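Local coordinates for protection of telomeres protein 1 (Schizosaccharomyces pombe, PDB 1QZG) that binds single-stranded telomeric DNA of consensus GGTTAC, protecting the 3' overhang and regulating telomerase and telomere length, at residues Q30-S35 with L73-C78; F129-W134 with C146-P151. One frame throughout, in Å; residues are numbered along the deposited sequence.

Contact 1 of 2, residues Q30-S35 with L73-C78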
ATOM      1  N   GLN C  30      -8.882  -4.414   2.770  1.00 33.93           N
ATOM      2  CA  GLN C  30      -8.847  -4.701   4.185  1.00 32.33           C
ATOM      3  C   GLN C  30      -8.024  -3.599   4.838  1.00 31.95           C
ATOM      4  O   GLN C  30      -6.936  -3.275   4.372  1.00 30.35           O
ATOM      5  CB  GLN C  30      -8.200  -6.075   4.474  1.00 36.57           C
ATOM      6  CG  GLN C  30      -8.603  -6.790   5.727  1.00 45.07           C
ATOM      7  CD  GLN C  30      -7.834  -8.097   5.861  1.00 48.94           C
ATOM      8  OE1 GLN C  30      -7.345  -8.667   4.860  1.00 54.13           O
ATOM      9  NE2 GLN C  30      -7.658  -8.572   7.081  1.00 51.71           N
ATOM     10  N   SER C  31      -8.550  -3.025   5.921  1.00 28.84           N
ATOM     11  CA  SER C  31      -7.848  -1.951   6.620  1.00 28.01           C
ATOM     12  C   SER C  31      -6.513  -2.502   7.094  1.00 26.34           C
ATOM     13  O   SER C  31      -6.378  -3.700   7.285  1.00 25.05           O
ATOM     14  CB  SER C  31      -8.666  -1.446   7.819  1.00 25.75           C
ATOM     15  OG  SER C  31      -8.755  -2.460   8.793  1.00 27.95           O
ATOM     16  N   ILE C  32      -5.530  -1.632   7.288  1.00 27.57           N
ATOM     17  CA  ILE C  32      -4.227  -2.100   7.726  1.00 27.22           C
ATOM     18  C   ILE C  32      -4.284  -2.781   9.087  1.00 28.51           C
ATOM     19  O   ILE C  32      -3.674  -3.833   9.287  1.00 27.77           O
ATOM     20  CB  ILE C  32      -3.192  -0.952   7.770  1.00 26.49           C
ATOM     21  CG1 ILE C  32      -2.992  -0.375   6.362  1.00 24.87           C
ATOM     22  CG2 ILE C  32      -1.885  -1.461   8.349  1.00 22.59           C
ATOM     23  CD1 ILE C  32      -2.571  -1.400   5.303  1.00 27.76           C
ATOM     24  N   ARG C  33      -5.015  -2.190  10.026  1.00 28.51           N
ATOM     25  CA  ARG C  33      -5.108  -2.775  11.357  1.00 30.66           C
ATOM     26  C   ARG C  33      -5.638  -4.207  11.334  1.00 28.68           C
ATOM     27  O   ARG C  33      -5.068  -5.087  11.970  1.00 28.80           O
ATOM     28  CB  ARG C  33      -5.989  -1.910  12.263  1.00 34.37           C
ATOM     29  CG  ARG C  33      -6.054  -2.383  13.702  1.00 39.40           C
ATOM     30  CD  ARG C  33      -4.667  -2.365  14.327  1.00 46.02           C
ATOM     31  NE  ARG C  33      -4.609  -3.139  15.564  1.00 51.49           N
ATOM     32  CZ  ARG C  33      -4.440  -4.458  15.625  1.00 53.78           C
ATOM     33  NH1 ARG C  33      -4.302  -5.170  14.513  1.00 52.76           N
ATOM     34  NH2 ARG C  33      -4.427  -5.068  16.805  1.00 55.46           N
ATOM     35  N   SER C  34      -6.719  -4.452  10.602  1.00 28.48           N
ATOM     36  CA  SER C  34      -7.263  -5.805  10.537  1.00 31.33           C
ATOM     37  C   SER C  34      -6.275  -6.729   9.835  1.00 30.84           C
ATOM     38  O   SER C  34      -6.148  -7.899  10.186  1.00 31.59           O
ATOM     39  CB  SER C  34      -8.610  -5.821   9.806  1.00 33.73           C
ATOM     40  OG  SER C  34      -8.480  -5.394   8.464  1.00 36.00           O
ATOM     41  N   SER C  35      -5.559  -6.197   8.852  1.00 29.69           N
ATOM     42  CA  SER C  35      -4.583  -7.008   8.140  1.00 30.03           C
ATOM     43  C   SER C  35      -3.430  -7.408   9.056  1.00 31.52           C
ATOM     44  O   SER C  35      -2.767  -8.419   8.830  1.00 31.71           O
ATOM     45  CB  SER C  35      -4.047  -6.242   6.942  1.00 27.70           C
ATOM     46  OG  SER C  35      -5.082  -5.958   6.017  1.00 26.78           O
ATOM     47  N   LEU C  73       3.017  -0.080   4.854  1.00 21.10           N
ATOM     48  CA  LEU C  73       1.778   0.631   4.588  1.00 24.05           C
ATOM     49  C   LEU C  73       1.043   0.982   5.858  1.00 24.90           C
ATOM     50  O   LEU C  73       0.930   0.188   6.784  1.00 24.51           O
ATOM     51  CB  LEU C  73       0.824  -0.188   3.719  1.00 25.82           C
ATOM     52  CG  LEU C  73       0.925  -0.062   2.190  1.00 30.06           C
ATOM     53  CD1 LEU C  73      -0.292  -0.662   1.515  1.00 30.77           C
ATOM     54  CD2 LEU C  73       1.092   1.394   1.784  1.00 29.25           C
ATOM     55  N   TRP C  74       0.533   2.203   5.888  1.00 23.65           N
ATOM     56  CA  TRP C  74      -0.178   2.716   7.041  1.00 24.05           C
ATOM     57  C   TRP C  74      -1.527   3.270   6.624  1.00 23.82           C
ATOM     58  O   TRP C  74      -1.713   3.679   5.467  1.00 21.36           O
ATOM     59  CB  TRP C  74       0.664   3.820   7.685  1.00 25.45           C
ATOM     60  CG  TRP C  74      -0.008   4.616   8.763  1.00 27.86           C
ATOM     61  CD1 TRP C  74       0.151   4.435  10.109  1.00 28.70           C
ATOM     62  CD2 TRP C  74      -0.930   5.705   8.613  1.00 27.61           C
ATOM     63  NE1 TRP C  74      -0.606   5.350  10.805  1.00 29.28           N
ATOM     64  CE2 TRP C  74      -1.273   6.146   9.911  1.00 27.78           C
ATOM     65  CE3 TRP C  74      -1.507   6.374   7.522  1.00 27.08           C
ATOM     66  CZ2 TRP C  74      -2.165   7.202  10.136  1.00 28.92           C
ATOM     67  CZ3 TRP C  74      -2.370   7.418   7.731  1.00 29.15           C
ATOM     68  CH2 TRP C  74      -2.693   7.829   9.038  1.00 27.13           C
ATOM     69  N   ASP C  75      -2.476   3.280   7.552  1.00 26.02           N
ATOM     70  CA  ASP C  75      -3.767   3.904   7.297  1.00 25.40           C
ATOM     71  C   ASP C  75      -4.268   4.350   8.668  1.00 26.65           C
ATOM     72  O   ASP C  75      -3.721   3.913   9.699  1.00 25.85           O
ATOM     73  CB  ASP C  75      -4.716   2.956   6.533  1.00 26.06           C
ATOM     74  CG  ASP C  75      -5.419   1.931   7.386  1.00 28.64           C
ATOM     75  OD1 ASP C  75      -5.287   2.001   8.619  1.00 30.42           O
ATOM     76  OD2 ASP C  75      -6.091   1.048   6.814  1.00 29.56           O
ATOM     77  N   PRO C  76      -5.290   5.210   8.709  1.00 28.38           N
ATOM     78  CA  PRO C  76      -5.832   5.711   9.976  1.00 30.09           C
ATOM     79  C   PRO C  76      -6.233   4.699  11.049  1.00 30.99           C
ATOM     80  O   PRO C  76      -6.577   5.102  12.155  1.00 31.98           O
ATOM     81  CB  PRO C  76      -7.012   6.572   9.528  1.00 31.47           C
ATOM     82  CG  PRO C  76      -6.594   7.042   8.161  1.00 30.37           C
ATOM     83  CD  PRO C  76      -6.029   5.772   7.567  1.00 28.98           C
ATOM     84  N   THR C  77      -6.197   3.403  10.752  1.00 30.34           N
ATOM     85  CA  THR C  77      -6.571   2.438  11.778  1.00 32.27           C
ATOM     86  C   THR C  77      -5.399   2.017  12.651  1.00 35.16           C
ATOM     87  O   THR C  77      -5.572   1.389  13.695  1.00 34.21           O
ATOM     88  CB  THR C  77      -7.240   1.191  11.196  1.00 30.92           C
ATOM     89  OG1 THR C  77      -6.338   0.560  10.289  1.00 27.95           O
ATOM     90  CG2 THR C  77      -8.518   1.568  10.467  1.00 29.67           C
ATOM     91  N   CYS C  78      -4.204   2.359  12.218  1.00 37.03           N
ATOM     92  CA  CYS C  78      -3.017   2.097  13.033  1.00 43.24           C
ATOM     93  C   CYS C  78      -2.734   3.389  13.773  1.00 47.37           C
ATOM     94  O   CYS C  78      -3.487   4.353  13.631  1.00 48.83           O
ATOM     95  CB  CYS C  78      -1.784   1.712  12.187  1.00 41.45           C
ATOM     96  SG  CYS C  78      -2.195   0.849  10.632  1.00 41.02           S
TER
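I32 and D75 pass alongside each other in opposite directions, the isoleucine pointing to strand 67-74 while the carboxylate reaches the start of the short helix 32-35. D75 OD2 takes the backbone N of I32 at 2.8 Å in a nearly straight bond (N-H...O 176°), though the N-H arrives from above the carboxylate plane. One residue on, R33 N donates to T77 OG1 over 3.1 Å. With OG1 held between the backbone N and carbonyl carbon of its own residue (chi1 60°), T77 turns its hydroxyl to the helix, and R33 CB rests against it while the rest of the arginine leads away. Two amides of the first helical turn, just past S31 at the N-cap position, are thus satisfied by side chains from a distant loop. D75 OD1 also accepts from T77 N at 2.7 Å, an Asx turn within the type I turn D75-C78, which fixes both acceptors relative to each other. The apolar side of the contact belongs to I32: its CG2 branch meets C78 SG at 3.3 Å, a tight approach, and the I32 and L73 side chains cross at about a right angle, bringing I32 CD1 to 3.9 Å from L73 CB. Behind the helix start, S31 O gathers the hydroxyls of S34 and S35 as well as S35 N. This joint belongs to the OB-fold DNA-binding region: I32 and L73 rest on L85 and I87 of strand 85-91, L73 also touches L47 of strand 43-59, D75 and T77 lie against L17 of helix 10-18, and W74 meets W171 of helix 158-175 edge to face.

Contact 2 of 2, residues F129-W134 with C146-P151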
ATOM      1  N   PHE C 129       0.399  -9.417  -8.988  1.00 23.27           N
ATOM      2  CA  PHE C 129      -0.118  -8.236  -8.298  1.00 22.04           C
ATOM      3  C   PHE C 129      -0.059  -6.993  -9.173  1.00 21.53           C
ATOM      4  O   PHE C 129       0.789  -6.872 -10.063  1.00 21.88           O
ATOM      5  CB  PHE C 129       0.638  -7.971  -7.012  1.00 21.44           C
ATOM      6  CG  PHE C 129       1.861  -7.105  -7.135  1.00 21.06           C
ATOM      7  CD1 PHE C 129       1.781  -5.736  -6.873  1.00 20.99           C
ATOM      8  CD2 PHE C 129       3.097  -7.651  -7.477  1.00 20.48           C
ATOM      9  CE1 PHE C 129       2.917  -4.919  -6.946  1.00 20.34           C
ATOM     10  CE2 PHE C 129       4.240  -6.854  -7.552  1.00 21.19           C
ATOM     11  CZ  PHE C 129       4.152  -5.481  -7.283  1.00 21.96           C
ATOM     12  N   ARG C 130      -0.967  -6.059  -8.906  1.00 20.73           N
ATOM     13  CA  ARG C 130      -1.053  -4.799  -9.626  1.00 21.44           C
ATOM     14  C   ARG C 130      -1.020  -3.675  -8.603  1.00 23.13           C
ATOM     15  O   ARG C 130      -1.183  -3.920  -7.400  1.00 23.18           O
ATOM     16  CB  ARG C 130      -2.356  -4.739 -10.423  1.00 24.52           C
ATOM     17  CG  ARG C 130      -2.474  -5.807 -11.504  1.00 29.44           C
ATOM     18  CD  ARG C 130      -1.467  -5.575 -12.619  1.00 32.17           C
ATOM     19  NE  ARG C 130      -1.532  -6.611 -13.648  1.00 36.29           N
ATOM     20  CZ  ARG C 130      -0.628  -7.576 -13.798  1.00 37.40           C
ATOM     21  NH1 ARG C 130       0.421  -7.646 -12.987  1.00 37.96           N
ATOM     22  NH2 ARG C 130      -0.772  -8.476 -14.758  1.00 36.42           N
ATOM     23  N   TYR C 131      -0.809  -2.446  -9.062  1.00 21.61           N
ATOM     24  CA  TYR C 131      -0.759  -1.322  -8.140  1.00 22.49           C
ATOM     25  C   TYR C 131      -1.026   0.034  -8.782  1.00 22.83           C
ATOM     26  O   TYR C 131      -0.974   0.186 -10.011  1.00 20.62           O
ATOM     27  CB  TYR C 131       0.609  -1.276  -7.444  1.00 20.13           C
ATOM     28  CG  TYR C 131       1.709  -0.655  -8.281  1.00 20.60           C
ATOM     29  CD1 TYR C 131       2.006   0.703  -8.180  1.00 20.49           C
ATOM     30  CD2 TYR C 131       2.428  -1.419  -9.205  1.00 22.28           C
ATOM     31  CE1 TYR C 131       2.991   1.290  -8.977  1.00 20.90           C
ATOM     32  CE2 TYR C 131       3.417  -0.841 -10.013  1.00 21.55           C
ATOM     33  CZ  TYR C 131       3.688   0.512  -9.889  1.00 22.24           C
ATOM     34  OH  TYR C 131       4.647   1.093 -10.673  1.00 22.37           O
ATOM     35  N   ALA C 132      -1.342   1.001  -7.924  1.00 23.40           N
ATOM     36  CA  ALA C 132      -1.563   2.385  -8.322  1.00 24.67           C
ATOM     37  C   ALA C 132      -0.810   3.177  -7.256  1.00 23.50           C
ATOM     38  O   ALA C 132      -0.915   2.891  -6.053  1.00 23.05           O
ATOM     39  CB  ALA C 132      -3.054   2.731  -8.309  1.00 24.90           C
ATOM     40  N   LEU C 133      -0.041   4.164  -7.703  1.00 23.99           N
ATOM     41  CA  LEU C 133       0.765   4.995  -6.819  1.00 25.75           C
ATOM     42  C   LEU C 133       0.437   6.476  -7.077  1.00 25.61           C
ATOM     43  O   LEU C 133       0.371   6.906  -8.224  1.00 25.47           O
ATOM     44  CB  LEU C 133       2.240   4.741  -7.124  1.00 25.68           C
ATOM     45  CG  LEU C 133       3.342   4.773  -6.070  1.00 27.95           C
ATOM     46  CD1 LEU C 133       4.420   5.765  -6.475  1.00 27.82           C
ATOM     47  CD2 LEU C 133       2.763   5.104  -4.720  1.00 25.18           C
ATOM     48  N   TRP C 134       0.225   7.245  -6.014  1.00 24.56           N
ATOM     49  CA  TRP C 134      -0.100   8.671  -6.135  1.00 24.40           C
ATOM     50  C   TRP C 134       1.013   9.563  -5.603  1.00 25.91           C
ATOM     51  O   TRP C 134       1.915   9.102  -4.894  1.00 24.64           O
ATOM     52  CB  TRP C 134      -1.394   8.997  -5.376  1.00 21.92           C
ATOM     53  CG  TRP C 134      -2.640   8.562  -6.079  1.00 22.90           C
ATOM     54  CD1 TRP C 134      -3.424   9.320  -6.903  1.00 23.57           C
ATOM     55  CD2 TRP C 134      -3.239   7.257  -6.042  1.00 22.88           C
ATOM     56  NE1 TRP C 134      -4.476   8.569  -7.377  1.00 23.78           N
ATOM     57  CE2 TRP C 134      -4.387   7.301  -6.865  1.00 24.07           C
ATOM     58  CE3 TRP C 134      -2.920   6.059  -5.392  1.00 22.10           C
ATOM     59  CZ2 TRP C 134      -5.216   6.186  -7.058  1.00 24.28           C
ATOM     60  CZ3 TRP C 134      -3.745   4.949  -5.583  1.00 24.03           C
ATOM     61  CH2 TRP C 134      -4.880   5.024  -6.406  1.00 25.13           C
ATOM     62  N   CYS C 146       7.247   9.824  -9.528  1.00 36.25           N
ATOM     63  CA  CYS C 146       8.040   9.714 -10.737  1.00 37.70           C
ATOM     64  C   CYS C 146       7.484   8.696 -11.727  1.00 36.48           C
ATOM     65  O   CYS C 146       6.548   7.959 -11.417  1.00 35.94           O
ATOM     66  CB  CYS C 146       9.504   9.421 -10.385  1.00 40.99           C
ATOM     67  SG  CYS C 146       9.787   8.160  -9.145  1.00 45.50           S
ATOM     68  N   PRO C 147       8.036   8.660 -12.951  1.00 36.70           N
ATOM     69  CA  PRO C 147       7.551   7.709 -13.958  1.00 35.37           C
ATOM     70  C   PRO C 147       7.551   6.277 -13.441  1.00 33.23           C
ATOM     71  O   PRO C 147       8.530   5.814 -12.861  1.00 33.50           O
ATOM     72  CB  PRO C 147       8.518   7.914 -15.116  1.00 35.79           C
ATOM     73  CG  PRO C 147       9.749   8.295 -14.423  1.00 36.90           C
ATOM     74  CD  PRO C 147       9.288   9.286 -13.405  1.00 35.94           C
ATOM     75  N   GLN C 148       6.442   5.584 -13.667  1.00 32.07           N
ATOM     76  CA  GLN C 148       6.269   4.212 -13.214  1.00 30.84           C
ATOM     77  C   GLN C 148       6.306   3.192 -14.344  1.00 32.47           C
ATOM     78  O   GLN C 148       5.884   3.482 -15.463  1.00 32.30           O
ATOM     79  CB  GLN C 148       4.914   4.070 -12.517  1.00 29.03           C
ATOM     80  CG  GLN C 148       4.704   4.979 -11.317  1.00 25.09           C
ATOM     81  CD  GLN C 148       5.661   4.647 -10.205  1.00 23.59           C
ATOM     82  OE1 GLN C 148       5.761   3.490  -9.795  1.00 24.22           O
ATOM     83  NE2 GLN C 148       6.379   5.650  -9.715  1.00 20.95           N
ATOM     84  N   PRO C 149       6.819   1.979 -14.064  1.00 32.74           N
ATOM     85  CA  PRO C 149       6.873   0.928 -15.086  1.00 32.21           C
ATOM     86  C   PRO C 149       5.402   0.634 -15.383  1.00 32.57           C
ATOM     87  O   PRO C 149       4.565   0.713 -14.469  1.00 31.16           O
ATOM     88  CB  PRO C 149       7.566  -0.224 -14.366  1.00 32.24           C
ATOM     89  CG  PRO C 149       8.438   0.481 -13.357  1.00 32.71           C
ATOM     90  CD  PRO C 149       7.528   1.562 -12.841  1.00 30.82           C
ATOM     91  N   MET C 150       5.090   0.252 -16.617  1.00 31.96           N
ATOM     92  CA  MET C 150       3.694   0.041 -16.945  1.00 33.26           C
ATOM     93  C   MET C 150       3.059  -1.311 -16.659  1.00 31.04           C
ATOM     94  O   MET C 150       1.885  -1.345 -16.266  1.00 30.12           O
ATOM     95  CB  MET C 150       3.479   0.350 -18.424  1.00 38.51           C
ATOM     96  CG  MET C 150       4.062   1.668 -18.885  1.00 45.11           C
ATOM     97  SD  MET C 150       3.098   3.081 -18.308  1.00 54.40           S
ATOM     98  CE  MET C 150       1.534   2.789 -19.119  1.00 53.10           C
ATOM     99  N   PRO C 151       3.754  -2.419 -16.815  1.00 29.48           N
ATOM    100  CA  PRO C 151       3.125  -3.743 -16.717  1.00 28.55           C
ATOM    101  C   PRO C 151       2.364  -4.054 -15.461  1.00 28.87           C
ATOM    102  O   PRO C 151       1.311  -4.698 -15.534  1.00 28.33           O
ATOM    103  CB  PRO C 151       4.310  -4.700 -16.861  1.00 29.08           C
ATOM    104  CG  PRO C 151       5.384  -3.872 -17.485  1.00 31.10           C
ATOM    105  CD  PRO C 151       5.244  -2.496 -16.833  1.00 29.27           C
TER
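Y131 reaches out of strand 129-133 to Q148, where its hydroxyl donates to OE1 over an OH-OE1 distance of 2.8 Å. The hydroxyl lies in the amide carbonyl plane, on a lone pair of OE1, while the phenol ring stands almost perpendicular to the amide (planes 87° apart). The phenol oxygen, Y131 OH, is also flanked by aliphatic carbon, with Q148 CB at 3.5 Å and P149 CD at 3.6 Å. L133 meets the other end of the amide, its CD1 lying 3.8 Å from Q148 NE2 as the two side chains cross at about a right angle. Farther along, P151 O sits 3.8 Å above one face of the R130 guanidinium, offset toward its rim; R130 NH1 is itself turned to F129 O at 3.0 Å.

The glutamine is set partly by its own loop. Q148 CG lies beside the backbone N (chi1 -59°), and the bend at chi2 of Q148 (-65°) folds the chain so that Q148 NE2 can donate back to C146 O at 2.9 Å; V99 O takes a second bond from NE2. Y131 is steadied by L107 and L109 of strand 106-109 and by backbone bonds to R152 and M154.

Each end of the amide thus has a different task, OE1 gripping the strand's tyrosine and NE2 the carbonyls of C146 and V99. Replacing Q148 by an alanine is likely to leave Y131 OH, C146 O and V99 O without these mates and to open a gap beside L133. One directional bond between uncharged groups therefore links the loop to strand 129-133 of the OB fold, while the NE2 bonds hold the amide in place to receive it.

From the N terminus, the chain passes through helix 10-18 and the hairpin 21-30 before reaching helix 32-35. Contact 1 then closes the loop that holds the long strand 43-59 and its partner 67-74, tying that short helix to the exit of the second strand. The chain goes on through strands 85-91 to 129-133 before contact 2 closes a short, irregular excursion back on the last of them. The two loops neither nest nor cross; they follow in series, and the centres of contacts 1 and 2 lie about 21 Å apart, on opposite sides of the chain's centre. Both reach the same sheet, by strands 67-74 and 129-133, and helix 158-175 packs on W74 and W134, one from a segment of each contact.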